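Local coordinates for DNA ligase-like protein Rv0938/MT0965 (Mycobacterium tuberculosis, PDB 4MKY), which probably works with Ku in non-homologous end joining, this N-terminal polymerase domain binding DNA ends and adding nucleotides, as part of the longer multifunctional repair protein LigD, at residues P51-R56 with T91-I96. Sequence-based numbering, arbitrary orientation.
With nucleotides of chain F.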
loop_
_atom_site.group_PDB
_atom_site.type_symbol
_atom_site.label_atom_id
_atom_site.label_comp_id
_atom_site.label_asym_id
_atom_site.label_seq_id
_atom_site.Cartn_x
_atom_site.Cartn_y
_atom_site.Cartn_z
ATOM N N PRO A 51 3.640 8.388 -20.508
ATOM C CA PRO A 51 2.443 7.575 -20.697
ATOM C C PRO A 51 1.296 8.269 -19.989
ATOM O O PRO A 51 1.465 8.769 -18.874
ATOM C CB PRO A 51 2.782 6.270 -19.971
ATOM C CG PRO A 51 3.737 6.679 -18.913
ATOM C CD PRO A 51 4.541 7.803 -19.499
ATOM N N ALA A 52 0.167 8.372 -20.674
ATOM C CA ALA A 52 -0.988 9.063 -20.123
ATOM C C ALA A 52 -2.024 8.080 -19.602
ATOM O O ALA A 52 -2.605 7.329 -20.378
ATOM C CB ALA A 52 -1.599 9.964 -21.189
ATOM N N THR A 53 -2.257 8.057 -18.294
ATOM C CA THR A 53 -3.381 7.291 -17.755
ATOM C C THR A 53 -4.634 8.170 -17.742
ATOM O O THR A 53 -4.552 9.353 -17.412
ATOM C CB THR A 53 -3.126 6.792 -16.327
ATOM O OG1 THR A 53 -2.189 5.717 -16.356
ATOM C CG2 THR A 53 -4.395 6.262 -15.736
ATOM N N ARG A 54 -5.763 7.617 -18.178
ATOM C CA ARG A 54 -7.004 8.381 -18.236
ATOM C C ARG A 54 -7.993 7.910 -17.198
ATOM O O ARG A 54 -8.205 6.704 -17.023
ATOM C CB ARG A 54 -7.673 8.227 -19.613
ATOM C CG ARG A 54 -7.120 9.137 -20.706
ATOM C CD ARG A 54 -6.809 8.345 -21.970
ATOM N NE ARG A 54 -5.636 7.497 -21.763
ATOM C CZ ARG A 54 -5.578 6.188 -22.005
ATOM N NH1 ARG A 54 -6.571 5.574 -22.595
ATOM N NH2 ARG A 54 -4.481 5.505 -21.699
ATOM N N LYS A 55 -8.649 8.872 -16.553
ATOM C CA LYS A 55 -9.884 8.577 -15.847
ATOM C C LYS A 55 -11.048 9.220 -16.600
ATOM O O LYS A 55 -11.136 10.442 -16.715
ATOM C CB LYS A 55 -9.817 9.056 -14.407
ATOM C CG LYS A 55 -10.812 8.349 -13.506
ATOM C CD LYS A 55 -10.496 8.585 -12.044
ATOM C CE LYS A 55 -11.538 7.887 -11.172
ATOM N NZ LYS A 55 -11.277 8.169 -9.718
ATOM N N ARG A 56 -11.938 8.403 -17.143
ATOM C CA ARG A 56 -12.977 8.955 -18.017
ATOM C C ARG A 56 -14.385 8.890 -17.423
ATOM O O ARG A 56 -14.822 7.837 -16.945
ATOM C CB ARG A 56 -12.927 8.256 -19.370
ATOM C CG ARG A 56 -11.508 8.012 -19.873
ATOM C CD ARG A 56 -11.498 7.144 -21.101
ATOM N NE ARG A 56 -12.578 7.542 -22.000
ATOM C CZ ARG A 56 -12.961 6.836 -23.055
ATOM N NH1 ARG A 56 -12.332 5.700 -23.353
ATOM N NH2 ARG A 56 -13.984 7.259 -23.782
ATOM N N THR A 91 1.335 -3.419 -21.262
ATOM C CA THR A 91 0.476 -2.275 -21.551
ATOM C C THR A 91 1.158 -1.300 -22.488
ATOM O O THR A 91 2.289 -0.901 -22.254
ATOM C CB THR A 91 0.106 -1.493 -20.274
ATOM O OG1 THR A 91 -0.382 -2.400 -19.280
ATOM C CG2 THR A 91 -0.957 -0.455 -20.576
ATOM N N THR A 92 0.431 -0.836 -23.493
ATOM C CA THR A 92 0.958 0.202 -24.354
ATOM C C THR A 92 0.068 1.438 -24.267
ATOM O O THR A 92 -1.117 1.386 -24.588
ATOM C CB THR A 92 1.116 -0.287 -25.803
ATOM O OG1 THR A 92 0.199 0.412 -26.648
ATOM C CG2 THR A 92 0.880 -1.797 -25.906
ATOM N N TYR A 93 0.625 2.504 -23.704
ATOM C CA TYR A 93 -0.097 3.722 -23.385
ATOM C C TYR A 93 -0.052 4.641 -24.578
ATOM O O TYR A 93 0.883 4.553 -25.382
ATOM C CB TYR A 93 0.617 4.449 -22.235
ATOM C CG TYR A 93 0.672 3.690 -20.938
ATOM C CD1 TYR A 93 1.552 2.634 -20.774
ATOM C CD2 TYR A 93 -0.144 4.048 -19.863
ATOM C CE1 TYR A 93 1.593 1.927 -19.598
ATOM C CE2 TYR A 93 -0.103 3.344 -18.676
ATOM C CZ TYR A 93 0.776 2.290 -18.552
ATOM O OH TYR A 93 0.779 1.523 -17.419
ATOM N N PRO A 94 -0.964 5.632 -24.603
ATOM C CA PRO A 94 -0.848 6.819 -25.436
ATOM C C PRO A 94 0.084 7.857 -24.788
ATOM O O PRO A 94 0.038 8.069 -23.579
ATOM C CB PRO A 94 -2.268 7.378 -25.449
ATOM C CG PRO A 94 -2.847 6.937 -24.153
ATOM C CD PRO A 94 -2.255 5.579 -23.895
ATOM N N ILE A 95 0.885 8.536 -25.602
ATOM C CA ILE A 95 1.548 9.728 -25.136
ATOM C C ILE A 95 0.838 10.911 -25.760
ATOM O O ILE A 95 0.598 10.914 -26.969
ATOM C CB ILE A 95 3.002 9.788 -25.611
ATOM C CG1 ILE A 95 3.761 8.533 -25.181
ATOM C CG2 ILE A 95 3.669 11.035 -25.051
ATOM C CD1 ILE A 95 5.092 8.335 -25.874
ATOM N N ILE A 96 0.437 11.879 -24.940
ATOM C CA ILE A 96 -0.137 13.114 -25.475
ATOM C C ILE A 96 0.983 14.116 -25.733
ATOM O O ILE A 96 1.780 14.406 -24.837
ATOM C CB ILE A 96 -1.118 13.749 -24.492
ATOM C CG1 ILE A 96 -2.233 12.767 -24.142
ATOM C CG2 ILE A 96 -1.639 15.053 -25.065
ATOM C CD1 ILE A 96 -3.211 12.555 -25.288
ATOM O OP3 DG F 1 -19.629 10.785 -23.206
ATOM P P DG F 1 -19.521 11.006 -24.672
ATOM O OP1 DG F 1 -19.805 12.449 -24.940
ATOM O OP2 DG F 1 -20.281 9.957 -25.393
ATOM O "O5'" DG F 1 -17.983 10.722 -24.969
ATOM C "C5'" DG F 1 -17.368 9.503 -24.522
ATOM C "C4'" DG F 1 -16.597 8.886 -25.664
ATOM O "O4'" DG F 1 -16.147 7.567 -25.298
ATOM C "C3'" DG F 1 -17.425 8.667 -26.920
ATOM O "O3'" DG F 1 -16.459 8.530 -27.957
ATOM C "C2'" DG F 1 -18.112 7.350 -26.614
ATOM C "C1'" DG F 1 -17.064 6.593 -25.786
ATOM N N9 DG F 1 -17.603 5.898 -24.624
ATOM C C8 DG F 1 -18.645 6.327 -23.839
ATOM N N7 DG F 1 -18.796 5.616 -22.755
ATOM C C5 DG F 1 -17.755 4.699 -22.798
ATOM C C6 DG F 1 -17.425 3.643 -21.909
ATOM O O6 DG F 1 -17.973 3.333 -20.843
ATOM N N1 DG F 1 -16.318 2.928 -22.353
ATOM C C2 DG F 1 -15.611 3.199 -23.498
ATOM N N2 DG F 1 -14.545 2.419 -23.730
ATOM N N3 DG F 1 -15.915 4.174 -24.343
ATOM C C4 DG F 1 -17.005 4.864 -23.943
#
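Pro51 lays its CB over one face of the Tyr93 ring, a CH-pi contact 3.9 Å from the ring centroid and 28° off the normal. It is displaced toward the root of the ring, with Pro51 CB 3.5 Å from Tyr93 CG. With CG anti to its own carbonyl carbon (chi1 -63°), the tyrosine runs alongside Thr53, both side chains pointing the same way, and the Thr53 hydroxyl meets the ring edge, OG1 lying 3.9 Å from Tyr93 CE2. Thr91 CG2 covers the opposite face, near the rim, so the ring is held between Pro51 and Thr91. Both hydroxyls have partners outside the two segments, Tyr93 OH at His86 and Thr53 OG1 at Lys69. Next along the chain, Ala52 N donates to Pro94 O over 2.9 Å, while Ala52 CB packs 4.1 Å from Ile96 CG1. The segments' touching parts run 88° apart, so the approach to strand 53-56, part of a four-stranded antiparallel sheet of the primase-polymerase domain, crosses the end of the separate 80-86/89-95 hairpin. The Ala52 carbonyl is taken by Arg54, whose side chain, bent at chi2 and chi3, turns back on its own segment. Its NH2 donates to Ala52 O at 2.9 Å, with the acceptor in the guanidinium plane, and its NE adds a weak bond to the same oxygen. Lys69 O also accepts from NH2, helping to fix the group's rotation. One guanidinium face thereby lies against the Pro94 ring, whose CG sits 3.1 Å above the plane, offset toward the rim. Farther along the strand, Arg56 points its guanidinium edge at the DNA, with NH2 2.7 Å from O4' of DG1 of chain F, and NH1 in a salt bridge to Glu68.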